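Local atomic coordinates of FKBP-type peptidyl-prolyl cis-trans isomerase FkpA (Escherichia coli, PDB entry 1Q6H), a protein that speeds the folding of periplasmic proteins by catalysing cis-trans isomerisation of the peptide bond before proline, and also acts as a chaperone. Residues I47-D52 and Q78-R83; Y125-A130 and G188-V193; V143-G148 and E219-K224. One frame throughout, in Å; residues are numbered along the deposited sequence.

Contact 1 of 3, residues I47-D52 and Q78-R83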
ATOM      1  N   ILE A  47      10.110  19.450  -4.545  1.00 13.42           N
ATOM      2  CA  ILE A  47       8.944  19.393  -5.423  1.00 12.73           C
ATOM      3  C   ILE A  47       7.725  20.133  -4.857  1.00 12.95           C
ATOM      4  O   ILE A  47       7.132  19.731  -3.849  1.00 12.26           O
ATOM      5  CB  ILE A  47       8.558  17.924  -5.699  1.00 13.24           C
ATOM      6  CG1 ILE A  47       9.693  17.204  -6.437  1.00 13.79           C
ATOM      7  CG2 ILE A  47       7.282  17.873  -6.537  1.00 12.17           C
ATOM      8  CD1 ILE A  47       9.648  15.695  -6.404  1.00 14.30           C
ATOM      9  N   LYS A  48       7.341  21.210  -5.517  1.00 12.30           N
ATOM     10  CA  LYS A  48       6.268  22.044  -5.030  1.00 13.13           C
ATOM     11  C   LYS A  48       5.217  22.108  -6.124  1.00 13.55           C
ATOM     12  O   LYS A  48       5.289  22.949  -7.017  1.00 12.59           O
ATOM     13  CB  LYS A  48       6.798  23.445  -4.662  1.00 14.52           C
ATOM     14  CG  LYS A  48       7.657  23.481  -3.390  1.00 16.27           C
ATOM     15  CD  LYS A  48       8.187  24.898  -3.051  1.00 18.14           C
ATOM     16  CE  LYS A  48       8.449  25.025  -1.573  1.00 19.89           C
ATOM     17  NZ  LYS A  48       9.215  26.236  -1.193  1.00 21.56           N
ATOM     18  N   LEU A  49       4.287  21.162  -6.075  1.00 12.72           N
ATOM     19  CA  LEU A  49       3.196  21.094  -7.038  1.00 13.89           C
ATOM     20  C   LEU A  49       2.291  22.309  -6.911  1.00 14.03           C
ATOM     21  O   LEU A  49       2.222  22.933  -5.874  1.00 13.48           O
ATOM     22  CB  LEU A  49       2.371  19.826  -6.801  1.00 13.93           C
ATOM     23  CG  LEU A  49       3.057  18.495  -7.070  1.00 14.81           C
ATOM     24  CD1 LEU A  49       2.069  17.355  -6.911  1.00 15.66           C
ATOM     25  CD2 LEU A  49       3.644  18.443  -8.462  1.00 16.46           C
ATOM     26  N   ASP A  50       1.594  22.638  -7.985  1.00 14.79           N
ATOM     27  CA  ASP A  50       0.719  23.783  -8.003  1.00 14.51           C
ATOM     28  C   ASP A  50      -0.620  23.404  -7.352  1.00 15.99           C
ATOM     29  O   ASP A  50      -1.385  22.598  -7.903  1.00 14.97           O
ATOM     30  CB  ASP A  50       0.519  24.192  -9.447  1.00 15.69           C
ATOM     31  CG  ASP A  50      -0.366  25.393  -9.590  1.00 15.81           C
ATOM     32  OD1 ASP A  50      -1.378  25.487  -8.884  1.00 18.58           O
ATOM     33  OD2 ASP A  50      -0.125  26.294 -10.401  1.00 21.55           O
ATOM     34  N   LYS A  51      -0.896  23.956  -6.172  1.00 15.76           N
ATOM     35  CA  LYS A  51      -2.089  23.574  -5.423  1.00 17.00           C
ATOM     36  C   LYS A  51      -3.396  23.916  -6.146  1.00 17.14           C
ATOM     37  O   LYS A  51      -4.391  23.235  -5.957  1.00 17.02           O
ATOM     38  CB  LYS A  51      -2.060  24.157  -3.988  1.00 18.62           C
ATOM     39  CG  LYS A  51      -0.893  23.611  -3.138  1.00 20.15           C
ATOM     40  CD  LYS A  51      -0.951  23.971  -1.629  1.00 24.03           C
ATOM     41  CE  LYS A  51      -0.103  22.967  -0.782  1.00 24.75           C
ATOM     42  NZ  LYS A  51      -0.135  23.141   0.715  1.00 25.24           N
ATOM     43  N   ASP A  52      -3.397  24.952  -6.979  1.00 17.57           N
ATOM     44  CA  ASP A  52      -4.624  25.373  -7.663  1.00 17.19           C
ATOM     45  C   ASP A  52      -5.028  24.335  -8.692  1.00 16.00           C
ATOM     46  O   ASP A  52      -6.199  24.014  -8.852  1.00 14.60           O
ATOM     47  CB  ASP A  52      -4.442  26.725  -8.354  1.00 18.16           C
ATOM     48  CG  ASP A  52      -4.388  27.900  -7.368  1.00 19.30           C
ATOM     49  OD1 ASP A  52      -5.143  27.911  -6.362  1.00 20.73           O
ATOM     50  OD2 ASP A  52      -3.626  28.865  -7.551  1.00 20.83           O
ATOM     51  N   GLN A  78       2.841   7.998 -13.333  1.00 11.75           N
ATOM     52  CA  GLN A  78       4.002   7.113 -13.311  1.00 12.72           C
ATOM     53  C   GLN A  78       5.253   7.949 -13.505  1.00 11.83           C
ATOM     54  O   GLN A  78       6.273   7.711 -12.882  1.00 11.51           O
ATOM     55  CB  GLN A  78       3.929   6.034 -14.381  1.00 13.66           C
ATOM     56  CG  GLN A  78       3.000   4.915 -14.007  1.00 17.40           C
ATOM     57  CD  GLN A  78       3.067   3.774 -14.980  1.00 19.36           C
ATOM     58  OE1 GLN A  78       4.148   3.425 -15.477  1.00 21.87           O
ATOM     59  NE2 GLN A  78       1.924   3.175 -15.250  1.00 20.76           N
ATOM     60  N   ALA A  79       5.170   8.925 -14.388  1.00 12.11           N
ATOM     61  CA  ALA A  79       6.302   9.789 -14.626  1.00 12.98           C
ATOM     62  C   ALA A  79       6.603  10.566 -13.339  1.00 13.55           C
ATOM     63  O   ALA A  79       7.769  10.682 -12.937  1.00 13.03           O
ATOM     64  CB  ALA A  79       6.042  10.720 -15.832  1.00 12.32           C
ATOM     65  N   PHE A  80       5.560  11.059 -12.674  1.00 13.11           N
ATOM     66  CA  PHE A  80       5.728  11.787 -11.427  1.00 12.63           C
ATOM     67  C   PHE A  80       6.395  10.924 -10.360  1.00 13.74           C
ATOM     68  O   PHE A  80       7.270  11.408  -9.644  1.00 13.08           O
ATOM     69  CB  PHE A  80       4.396  12.352 -10.901  1.00 12.73           C
ATOM     70  CG  PHE A  80       4.556  13.252  -9.720  1.00 13.03           C
ATOM     71  CD1 PHE A  80       5.218  14.468  -9.848  1.00 12.08           C
ATOM     72  CD2 PHE A  80       4.085  12.874  -8.468  1.00 11.93           C
ATOM     73  CE1 PHE A  80       5.402  15.284  -8.771  1.00 13.04           C
ATOM     74  CE2 PHE A  80       4.269  13.689  -7.378  1.00 13.64           C
ATOM     75  CZ  PHE A  80       4.930  14.903  -7.520  1.00 13.32           C
ATOM     76  N   GLU A  81       6.000   9.662 -10.236  1.00 14.35           N
ATOM     77  CA  GLU A  81       6.643   8.797  -9.245  1.00 15.85           C
ATOM     78  C   GLU A  81       8.164   8.704  -9.467  1.00 14.87           C
ATOM     79  O   GLU A  81       8.935   8.737  -8.520  1.00 15.80           O
ATOM     80  CB  GLU A  81       6.019   7.411  -9.231  1.00 17.49           C
ATOM     81  CG  GLU A  81       4.587   7.381  -8.725  1.00 21.26           C
ATOM     82  CD  GLU A  81       3.863   6.097  -9.113  1.00 24.86           C
ATOM     83  OE1 GLU A  81       4.515   5.017  -9.064  1.00 28.32           O
ATOM     84  OE2 GLU A  81       2.645   6.165  -9.453  1.00 27.32           O
ATOM     85  N   ALA A  82       8.592   8.626 -10.716  1.00 14.59           N
ATOM     86  CA  ALA A  82      10.017   8.560 -11.046  1.00 14.01           C
ATOM     87  C   ALA A  82      10.709   9.885 -10.715  1.00 14.19           C
ATOM     88  O   ALA A  82      11.854   9.914 -10.252  1.00 13.94           O
ATOM     89  CB  ALA A  82      10.183   8.217 -12.506  1.00 14.01           C
ATOM     90  N   ARG A  83      10.014  10.994 -10.924  1.00 13.81           N
ATOM     91  CA  ARG A  83      10.582  12.287 -10.563  1.00 13.74           C
ATOM     92  C   ARG A  83      10.816  12.326  -9.067  1.00 14.20           C
ATOM     93  O   ARG A  83      11.893  12.759  -8.567  1.00 11.88           O
ATOM     94  CB  ARG A  83       9.632  13.405 -10.940  1.00 14.03           C
ATOM     95  CG  ARG A  83      10.054  14.771 -10.490  1.00 13.61           C
ATOM     96  CD  ARG A  83       9.084  15.851 -10.919  1.00 11.77           C
ATOM     97  NE  ARG A  83       9.453  17.139 -10.382  1.00  9.74           N
ATOM     98  CZ  ARG A  83       8.659  18.199 -10.344  1.00  9.31           C
ATOM     99  NH1 ARG A  83       7.422  18.132 -10.805  1.00  8.59           N
ATOM    100  NH2 ARG A  83       9.095  19.330  -9.817  1.00  7.82           N
TER

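Contact 2 of 3, residues Y125-A130 and G188-V193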
ATOM      1  N   TYR A 125      39.094  11.514  19.809  1.00 10.60           N
ATOM      2  CA  TYR A 125      38.649  11.148  21.150  1.00 11.59           C
ATOM      3  C   TYR A 125      39.275  11.936  22.265  1.00 12.74           C
ATOM      4  O   TYR A 125      40.356  12.500  22.139  1.00 11.96           O
ATOM      5  CB  TYR A 125      38.861   9.649  21.387  1.00 11.21           C
ATOM      6  CG  TYR A 125      40.290   9.216  21.427  1.00 10.93           C
ATOM      7  CD1 TYR A 125      40.940   8.816  20.267  1.00 13.24           C
ATOM      8  CD2 TYR A 125      41.006   9.226  22.599  1.00 11.71           C
ATOM      9  CE1 TYR A 125      42.240   8.437  20.283  1.00 14.04           C
ATOM     10  CE2 TYR A 125      42.308   8.840  22.629  1.00 12.62           C
ATOM     11  CZ  TYR A 125      42.926   8.444  21.462  1.00 12.70           C
ATOM     12  OH  TYR A 125      44.231   8.040  21.451  1.00 18.00           O
ATOM     13  N   GLN A 126      38.551  11.971  23.372  1.00 13.81           N
ATOM     14  CA  GLN A 126      38.975  12.681  24.562  1.00 12.14           C
ATOM     15  C   GLN A 126      38.734  11.811  25.774  1.00 11.71           C
ATOM     16  O   GLN A 126      37.597  11.528  26.135  1.00 11.59           O
ATOM     17  CB  GLN A 126      38.201  13.962  24.695  1.00 12.05           C
ATOM     18  CG  GLN A 126      38.586  14.789  25.896  1.00 14.56           C
ATOM     19  CD  GLN A 126      37.708  15.995  26.024  1.00 17.57           C
ATOM     20  OE1 GLN A 126      36.550  15.979  25.584  1.00 19.67           O
ATOM     21  NE2 GLN A 126      38.235  17.044  26.622  1.00 19.24           N
ATOM     22  N   VAL A 127      39.819  11.373  26.395  1.00 11.65           N
ATOM     23  CA  VAL A 127      39.715  10.576  27.589  1.00 12.19           C
ATOM     24  C   VAL A 127      39.365  11.548  28.670  1.00 12.79           C
ATOM     25  O   VAL A 127      39.987  12.596  28.788  1.00 11.85           O
ATOM     26  CB  VAL A 127      41.038   9.860  27.967  1.00 12.80           C
ATOM     27  CG1 VAL A 127      40.915   9.115  29.312  1.00 12.64           C
ATOM     28  CG2 VAL A 127      41.460   8.894  26.867  1.00 13.36           C
ATOM     29  N   VAL A 128      38.345  11.209  29.440  1.00 12.32           N
ATOM     30  CA  VAL A 128      37.912  12.029  30.561  1.00 13.64           C
ATOM     31  C   VAL A 128      38.446  11.378  31.825  1.00 13.45           C
ATOM     32  O   VAL A 128      39.036  12.059  32.659  1.00 12.84           O
ATOM     33  CB  VAL A 128      36.401  12.163  30.569  1.00 15.13           C
ATOM     34  CG1 VAL A 128      35.930  12.998  31.713  1.00 16.36           C
ATOM     35  CG2 VAL A 128      35.937  12.775  29.241  1.00 16.89           C
ATOM     36  N   GLU A 129      38.277  10.061  31.915  1.00 12.85           N
ATOM     37  CA  GLU A 129      38.802   9.245  33.011  1.00 14.08           C
ATOM     38  C   GLU A 129      39.323   7.955  32.445  1.00 11.69           C
ATOM     39  O   GLU A 129      38.630   7.280  31.698  1.00 10.64           O
ATOM     40  CB  GLU A 129      37.726   8.872  34.027  1.00 14.78           C
ATOM     41  CG  GLU A 129      37.161  10.072  34.719  1.00 18.90           C
ATOM     42  CD  GLU A 129      36.190   9.717  35.818  1.00 21.82           C
ATOM     43  OE1 GLU A 129      36.149   8.538  36.249  1.00 23.13           O
ATOM     44  OE2 GLU A 129      35.490  10.647  36.270  1.00 22.77           O
ATOM     45  N   ALA A 130      40.540   7.613  32.819  1.00 10.55           N
ATOM     46  CA  ALA A 130      41.195   6.420  32.332  1.00 10.76           C
ATOM     47  C   ALA A 130      40.527   5.165  32.790  1.00 10.55           C
ATOM     48  O   ALA A 130      40.466   4.192  32.053  1.00 11.75           O
ATOM     49  CB  ALA A 130      42.635   6.370  32.812  1.00 10.27           C
ATOM     50  N   GLY A 188      36.274   3.976  33.393  1.00 11.20           N
ATOM     51  CA  GLY A 188      36.616   5.140  32.615  1.00 11.33           C
ATOM     52  C   GLY A 188      35.482   5.813  31.867  1.00 12.25           C
ATOM     53  O   GLY A 188      34.368   5.321  31.812  1.00 10.68           O
ATOM     54  N   LYS A 189      35.791   6.976  31.301  1.00 12.75           N
ATOM     55  CA  LYS A 189      34.820   7.762  30.571  1.00 13.61           C
ATOM     56  C   LYS A 189      35.551   8.384  29.393  1.00 13.84           C
ATOM     57  O   LYS A 189      36.682   8.848  29.541  1.00 14.57           O
ATOM     58  CB  LYS A 189      34.260   8.871  31.463  1.00 14.60           C
ATOM     59  CG  LYS A 189      33.760   8.366  32.780  1.00 18.23           C
ATOM     60  CD  LYS A 189      33.182   9.453  33.653  1.00 18.35           C
ATOM     61  CE  LYS A 189      32.552   8.843  34.921  1.00 21.80           C
ATOM     62  NZ  LYS A 189      33.147   7.536  35.300  1.00 22.15           N
ATOM     63  N   ILE A 190      34.925   8.398  28.222  1.00 12.50           N
ATOM     64  CA  ILE A 190      35.588   8.908  27.029  1.00 12.25           C
ATOM     65  C   ILE A 190      34.566   9.519  26.113  1.00 11.83           C
ATOM     66  O   ILE A 190      33.435   9.081  26.085  1.00 11.09           O
ATOM     67  CB  ILE A 190      36.310   7.779  26.297  1.00 13.58           C
ATOM     68  CG1 ILE A 190      37.103   8.328  25.118  1.00 15.33           C
ATOM     69  CG2 ILE A 190      35.314   6.716  25.769  1.00 14.18           C
ATOM     70  CD1 ILE A 190      38.109   7.305  24.568  1.00 13.98           C
ATOM     71  N   LYS A 191      34.949  10.597  25.444  1.00 10.96           N
ATOM     72  CA  LYS A 191      34.108  11.195  24.449  1.00 11.70           C
ATOM     73  C   LYS A 191      34.656  10.771  23.099  1.00 11.98           C
ATOM     74  O   LYS A 191      35.876  10.872  22.814  1.00 10.94           O
ATOM     75  CB  LYS A 191      34.083  12.697  24.616  1.00 12.21           C
ATOM     76  CG  LYS A 191      33.359  13.463  23.535  1.00 15.72           C
ATOM     77  CD  LYS A 191      33.344  14.963  23.904  1.00 16.96           C
ATOM     78  CE  LYS A 191      32.855  15.843  22.763  1.00 19.52           C
ATOM     79  NZ  LYS A 191      32.504  17.230  23.264  1.00 21.85           N
ATOM     80  N   LEU A 192      33.772  10.256  22.264  1.00 10.32           N
ATOM     81  CA  LEU A 192      34.172   9.808  20.932  1.00 10.89           C
ATOM     82  C   LEU A 192      33.522  10.674  19.895  1.00 11.67           C
ATOM     83  O   LEU A 192      32.309  10.927  19.963  1.00 10.65           O
ATOM     84  CB  LEU A 192      33.763   8.349  20.701  1.00 11.35           C
ATOM     85  CG  LEU A 192      34.283   7.323  21.693  1.00 10.91           C
ATOM     86  CD1 LEU A 192      33.661   5.978  21.439  1.00 12.08           C
ATOM     87  CD2 LEU A 192      35.749   7.201  21.641  1.00 11.75           C
ATOM     88  N   VAL A 193      34.320  11.134  18.935  1.00 11.49           N
ATOM     89  CA  VAL A 193      33.813  11.922  17.825  1.00 11.67           C
ATOM     90  C   VAL A 193      34.138  11.110  16.610  1.00 12.24           C
ATOM     91  O   VAL A 193      35.297  10.979  16.214  1.00 12.85           O
ATOM     92  CB  VAL A 193      34.377  13.331  17.819  1.00 11.94           C
ATOM     93  CG1 VAL A 193      33.924  14.063  16.629  1.00 12.78           C
ATOM     94  CG2 VAL A 193      33.884  14.065  19.066  1.00 13.84           C
TER
HETATM   95  O   HOH W   1      35.091  18.148  25.301  1.00 30.59           O

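Contact 3 of 3, residues V143-G148 and E219-K224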
ATOM      1  N   VAL A 143      30.053  -3.146  28.968  1.00 10.66           N
ATOM      2  CA  VAL A 143      28.840  -2.596  29.526  1.00 10.49           C
ATOM      3  C   VAL A 143      29.073  -1.097  29.679  1.00 11.04           C
ATOM      4  O   VAL A 143      30.016  -0.646  30.368  1.00 12.84           O
ATOM      5  CB  VAL A 143      28.515  -3.227  30.886  1.00 10.80           C
ATOM      6  CG1 VAL A 143      27.179  -2.724  31.408  1.00 10.59           C
ATOM      7  CG2 VAL A 143      28.496  -4.781  30.792  1.00 10.28           C
ATOM      8  N   VAL A 144      28.230  -0.320  29.028  1.00 10.05           N
ATOM      9  CA  VAL A 144      28.398   1.109  28.992  1.00 11.39           C
ATOM     10  C   VAL A 144      27.122   1.905  29.184  1.00 11.77           C
ATOM     11  O   VAL A 144      26.043   1.467  28.854  1.00 11.33           O
ATOM     12  CB  VAL A 144      28.950   1.582  27.629  1.00 11.55           C
ATOM     13  CG1 VAL A 144      30.346   1.045  27.360  1.00 11.03           C
ATOM     14  CG2 VAL A 144      28.013   1.170  26.494  1.00 14.78           C
ATOM     15  N   ASN A 145      27.294   3.108  29.701  1.00 11.50           N
ATOM     16  CA  ASN A 145      26.265   4.091  29.650  1.00 13.72           C
ATOM     17  C   ASN A 145      26.774   5.086  28.605  1.00 14.31           C
ATOM     18  O   ASN A 145      27.983   5.337  28.490  1.00 13.72           O
ATOM     19  CB  ASN A 145      26.071   4.766  31.004  1.00 15.71           C
ATOM     20  CG  ASN A 145      25.246   3.941  31.947  1.00 16.59           C
ATOM     21  OD1 ASN A 145      24.261   3.317  31.554  1.00 19.74           O
ATOM     22  ND2 ASN A 145      25.626   3.947  33.205  1.00 17.72           N
ATOM     23  N   TYR A 146      25.873   5.643  27.819  1.00 13.41           N
ATOM     24  CA  TYR A 146      26.305   6.612  26.847  1.00 14.56           C
ATOM     25  C   TYR A 146      25.194   7.481  26.403  1.00 14.60           C
ATOM     26  O   TYR A 146      24.031   7.138  26.543  1.00 12.97           O
ATOM     27  CB  TYR A 146      26.853   5.924  25.605  1.00 15.13           C
ATOM     28  CG  TYR A 146      25.814   5.121  24.892  1.00 16.47           C
ATOM     29  CD1 TYR A 146      25.569   3.821  25.253  1.00 17.20           C
ATOM     30  CD2 TYR A 146      25.068   5.674  23.859  1.00 16.85           C
ATOM     31  CE1 TYR A 146      24.603   3.081  24.619  1.00 19.17           C
ATOM     32  CE2 TYR A 146      24.126   4.951  23.214  1.00 19.02           C
ATOM     33  CZ  TYR A 146      23.886   3.649  23.597  1.00 19.68           C
ATOM     34  OH  TYR A 146      22.906   2.922  22.973  1.00 19.94           O
ATOM     35  N   LYS A 147      25.592   8.609  25.836  1.00 14.90           N
ATOM     36  CA  LYS A 147      24.680   9.501  25.162  1.00 15.49           C
ATOM     37  C   LYS A 147      25.261   9.795  23.772  1.00 14.82           C
ATOM     38  O   LYS A 147      26.467  10.092  23.636  1.00 14.62           O
ATOM     39  CB  LYS A 147      24.511  10.756  25.977  1.00 16.18           C
ATOM     40  CG  LYS A 147      23.773  11.814  25.277  1.00 17.85           C
ATOM     41  CD  LYS A 147      23.561  12.993  26.186  1.00 19.19           C
ATOM     42  CE  LYS A 147      24.614  14.050  26.015  1.00 20.36           C
ATOM     43  NZ  LYS A 147      23.990  15.370  26.411  1.00 23.22           N
ATOM     44  N   GLY A 148      24.411   9.695  22.752  1.00 13.89           N
ATOM     45  CA  GLY A 148      24.818   9.927  21.369  1.00 13.73           C
ATOM     46  C   GLY A 148      24.113  11.115  20.726  1.00 13.75           C
ATOM     47  O   GLY A 148      22.873  11.153  20.690  1.00 15.68           O
ATOM     48  N   GLU A 219      30.512   6.055  29.290  1.00 13.38           N
ATOM     49  CA  GLU A 219      31.036   5.617  30.567  1.00 14.77           C
ATOM     50  C   GLU A 219      31.130   4.100  30.490  1.00 14.97           C
ATOM     51  O   GLU A 219      30.125   3.407  30.286  1.00 13.77           O
ATOM     52  CB  GLU A 219      30.151   6.013  31.741  1.00 16.56           C
ATOM     53  CG  GLU A 219      30.086   7.487  32.062  1.00 19.75           C
ATOM     54  CD  GLU A 219      29.232   7.758  33.307  1.00 22.90           C
ATOM     55  OE1 GLU A 219      28.575   6.814  33.825  1.00 26.48           O
ATOM     56  OE2 GLU A 219      29.233   8.917  33.764  1.00 26.85           O
ATOM     57  N   LEU A 220      32.355   3.604  30.628  1.00 13.66           N
ATOM     58  CA  LEU A 220      32.646   2.182  30.584  1.00 12.86           C
ATOM     59  C   LEU A 220      32.514   1.552  31.982  1.00 11.75           C
ATOM     60  O   LEU A 220      33.401   1.712  32.850  1.00  9.25           O
ATOM     61  CB  LEU A 220      34.069   1.980  30.053  1.00 11.61           C
ATOM     62  CG  LEU A 220      34.555   0.548  29.962  1.00 13.84           C
ATOM     63  CD1 LEU A 220      33.527  -0.320  29.195  1.00 14.37           C
ATOM     64  CD2 LEU A 220      35.944   0.465  29.348  1.00 12.91           C
ATOM     65  N   LEU A 221      31.416   0.839  32.195  1.00 11.48           N
ATOM     66  CA  LEU A 221      31.112   0.257  33.490  1.00 12.08           C
ATOM     67  C   LEU A 221      31.776  -1.081  33.751  1.00 12.59           C
ATOM     68  O   LEU A 221      32.203  -1.368  34.865  1.00 10.69           O
ATOM     69  CB  LEU A 221      29.611   0.087  33.644  1.00 14.11           C
ATOM     70  CG  LEU A 221      28.743   1.331  33.469  1.00 16.72           C
ATOM     71  CD1 LEU A 221      27.325   0.930  33.805  1.00 20.65           C
ATOM     72  CD2 LEU A 221      29.172   2.454  34.379  1.00 19.96           C
ATOM     73  N   ASP A 222      31.848  -1.931  32.737  1.00 12.59           N
ATOM     74  CA  ASP A 222      32.444  -3.229  32.958  1.00 12.34           C
ATOM     75  C   ASP A 222      33.053  -3.789  31.689  1.00 12.29           C
ATOM     76  O   ASP A 222      32.644  -3.434  30.576  1.00 11.40           O
ATOM     77  CB  ASP A 222      31.386  -4.202  33.497  1.00 13.08           C
ATOM     78  CG  ASP A 222      31.985  -5.404  34.235  1.00 14.47           C
ATOM     79  OD1 ASP A 222      33.201  -5.400  34.561  1.00 14.41           O
ATOM     80  OD2 ASP A 222      31.278  -6.401  34.537  1.00 17.10           O
ATOM     81  N   VAL A 223      34.013  -4.685  31.882  1.00 12.16           N
ATOM     82  CA  VAL A 223      34.673  -5.394  30.797  1.00 12.95           C
ATOM     83  C   VAL A 223      34.701  -6.839  31.211  1.00 12.26           C
ATOM     84  O   VAL A 223      35.295  -7.175  32.223  1.00 13.36           O
ATOM     85  CB  VAL A 223      36.103  -4.903  30.584  1.00 12.51           C
ATOM     86  CG1 VAL A 223      36.764  -5.664  29.443  1.00 13.33           C
ATOM     87  CG2 VAL A 223      36.141  -3.388  30.335  1.00 13.92           C
ATOM     88  N   LYS A 224      34.062  -7.713  30.438  1.00 13.96           N
ATOM     89  CA  LYS A 224      33.967  -9.110  30.842  1.00 15.34           C
ATOM     90  C   LYS A 224      33.888 -10.078  29.685  1.00 16.58           C
ATOM     91  O   LYS A 224      33.957  -9.664  28.524  1.00 16.51           O
ATOM     92  CB  LYS A 224      32.758  -9.304  31.748  1.00 15.16           C
ATOM     93  CG  LYS A 224      31.451  -8.956  31.116  1.00 16.13           C
ATOM     94  CD  LYS A 224      30.369  -8.681  32.147  1.00 15.91           C
ATOM     95  CE  LYS A 224      29.088  -8.274  31.439  1.00 16.89           C
ATOM     96  NZ  LYS A 224      27.878  -8.240  32.313  1.00 18.41           N
ATOM     97  OXT LYS A 224      33.729 -11.268  29.963  1.00 19.04           O
TER

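Contact 1 of 3, residues I47-D52 and Q78-R83
Ile47 and Arg83 mark the nearest approach of the two backbones, with 8.9 Å from Ile47 CA to Arg83 CA, and no hydrogen bond crosses, so side chains alone join the extended linker 47-50 to helix 70-112. The contact belongs to the helical N-terminal dimerisation domain of FkpA, where the linker between helices 19-43 and 51-62 is laid across the long helix. Phe80 supplies the apolar centre. With CG anti to the backbone N (chi1 -173°), its ring reaches away from its own helix to the linker, and the far end, CE1 and CZ, does the touching. Leu49 comes from the opposite direction and sets both methyls against that end from one side of the ring: CD2 lies 3.6 Å from Phe80 CE1, and CD1 lies 3.8 Å from Phe80 CZ. Ile47 adds its CG2 methyl at the ring edge, near the ring plane, 3.9 Å from Phe80 CE1. The same methyl serves a second flat group, since it also sits over the centre of one guanidinium face of Arg83, 4.0 Å above the plane. One methyl of Ile47 is thus shared between the ring edge of Phe80 and the guanidinium face of Arg83. Gln42 of helix 19-43 touches both Leu49 and Phe80, and Leu27 of the second subunit packs on Leu49. The charge of Arg83 is met from across the dimer, its NH1 forming salt bridges with Asp19 and Asp20 of the second subunit, which probably fix the guanidinium against the isoleucine. Alongside that group, Ile47 CG1 lies 4.0 Å from Arg83 NE.

Contact 2 of 3, residues Y125-A130 and G188-V193
Lys189 and Glu129 lie side by side on the sheet face they share with Gln126 and Lys191, where the antiparallel segments 125-127 and 189-193 approach to 4.7 Å at 171°. From Lys189 CB, 4.0 Å from Val128 CB, the chain passes Glu129 CB with its CG, and CD then lies 3.7 Å from Glu129 OE2. CE lies about equally far from both carboxylate oxygens, and a bend at the last torsion (chi4 26°) turns NZ to Glu129 OE1, a salt bridge with a long, weak hydrogen bond of 3.3 Å. Replacing Lys189 by an alanine is likely to leave the Glu129 carboxylate without this charged mate and its flank without the methylene cover. The backbone beneath is a classic beta bulge: Lys189 O accepts from Val128 N at 2.9 Å and from Glu129 N at 3.1 Å, shifting the register by one residue. Further along, a water donates to Gln126 OE1 and accepts weakly from Lys191 NZ. On the reverse face Ile190 CD1 packs 4.0 Å from Tyr125 CD2. Strand 189-194 continues the sheet to strand 214-223, while Phe110 of helix 70-112 touches Gln126 and Lys191, and Ile184 touches Val127 and Ile190.

Contact 3 of 3, residues V143-G148 and E219-K224
Val143 O is gripped by two successive backbone amides, Leu221 N at 2.7 Å and Asp222 N at 3.3 Å. The shorter bond arrives nearly along the C=O axis, though its N-H is bent to 142°; the longer lies in the carbonyl plane on a lone pair. Two residues facing one define a classic beta bulge, here between the antiparallel strands 141-150 and 214-223 of the FKBP domain. Val143 N returns a bond to Asp222 O, and past the bulge the regular pair Asn145 and Glu219 is joined both ways, with Glu219 N only 2.7 Å from Asn145 O and an almost straight N-H at 172°.

The extra residue, Leu221, lays its side chain across that of Asn145. With CG anti to its carbonyl carbon (chi1 -56°), the leucine sends CD1 to 3.5 Å from Asn145 ND2, while its CB stands 3.4 Å from Val143 O. Within the pair the amide nitrogen meets a methyl; Glu219 OE1, 4.2 Å from Asn145 ND2, is too far for a hydrogen bond, and Ser159, Tyr160 and Pro165 also touch Asn145. Val143 CG2 carries the other end of this face, touching Lys224 CE at 3.6 Å, so the C-terminal lysine passes its far end across the valine methyl. On the reverse face Val144 CG1 meets Leu220 CD1, a buried pair backed by Phe168 and Val142.

Asp222 turns its carboxylate to Lys186, which forms a salt bridge with OD1. The chemistry implies that the strand pairing itself rests on backbone hydrogen bonds, with apolar packing of Val144 with Leu220 on one face and a mixed polar and apolar surface on the other, while the charge of Asp222 is probably balanced by the loop lysine.

Contact 1 stands apart, its centre 49 Å from that of contact 2 and 48 Å from that of contact 3. It belongs to the dimerising helical part, whereas contacts 2 and 3 build the sheet of the isomerase domain; helix 70-112 runs from one part to the other. Contacts 2 and 3 have centres 11 Å apart and meet directly: a probable hydrogen bond joins Gly188 O to Leu220 N at 2.9 Å. Their segments alternate along the chain, and strands 189-194 and 214-223, neighbours in the sheet, join the two pairings. In contact 3, Tyr146 bonds through OH to Asp157 and Arg162 and meets Trp177 edge-to-face, consistent with the substrate pocket of other FKBPs.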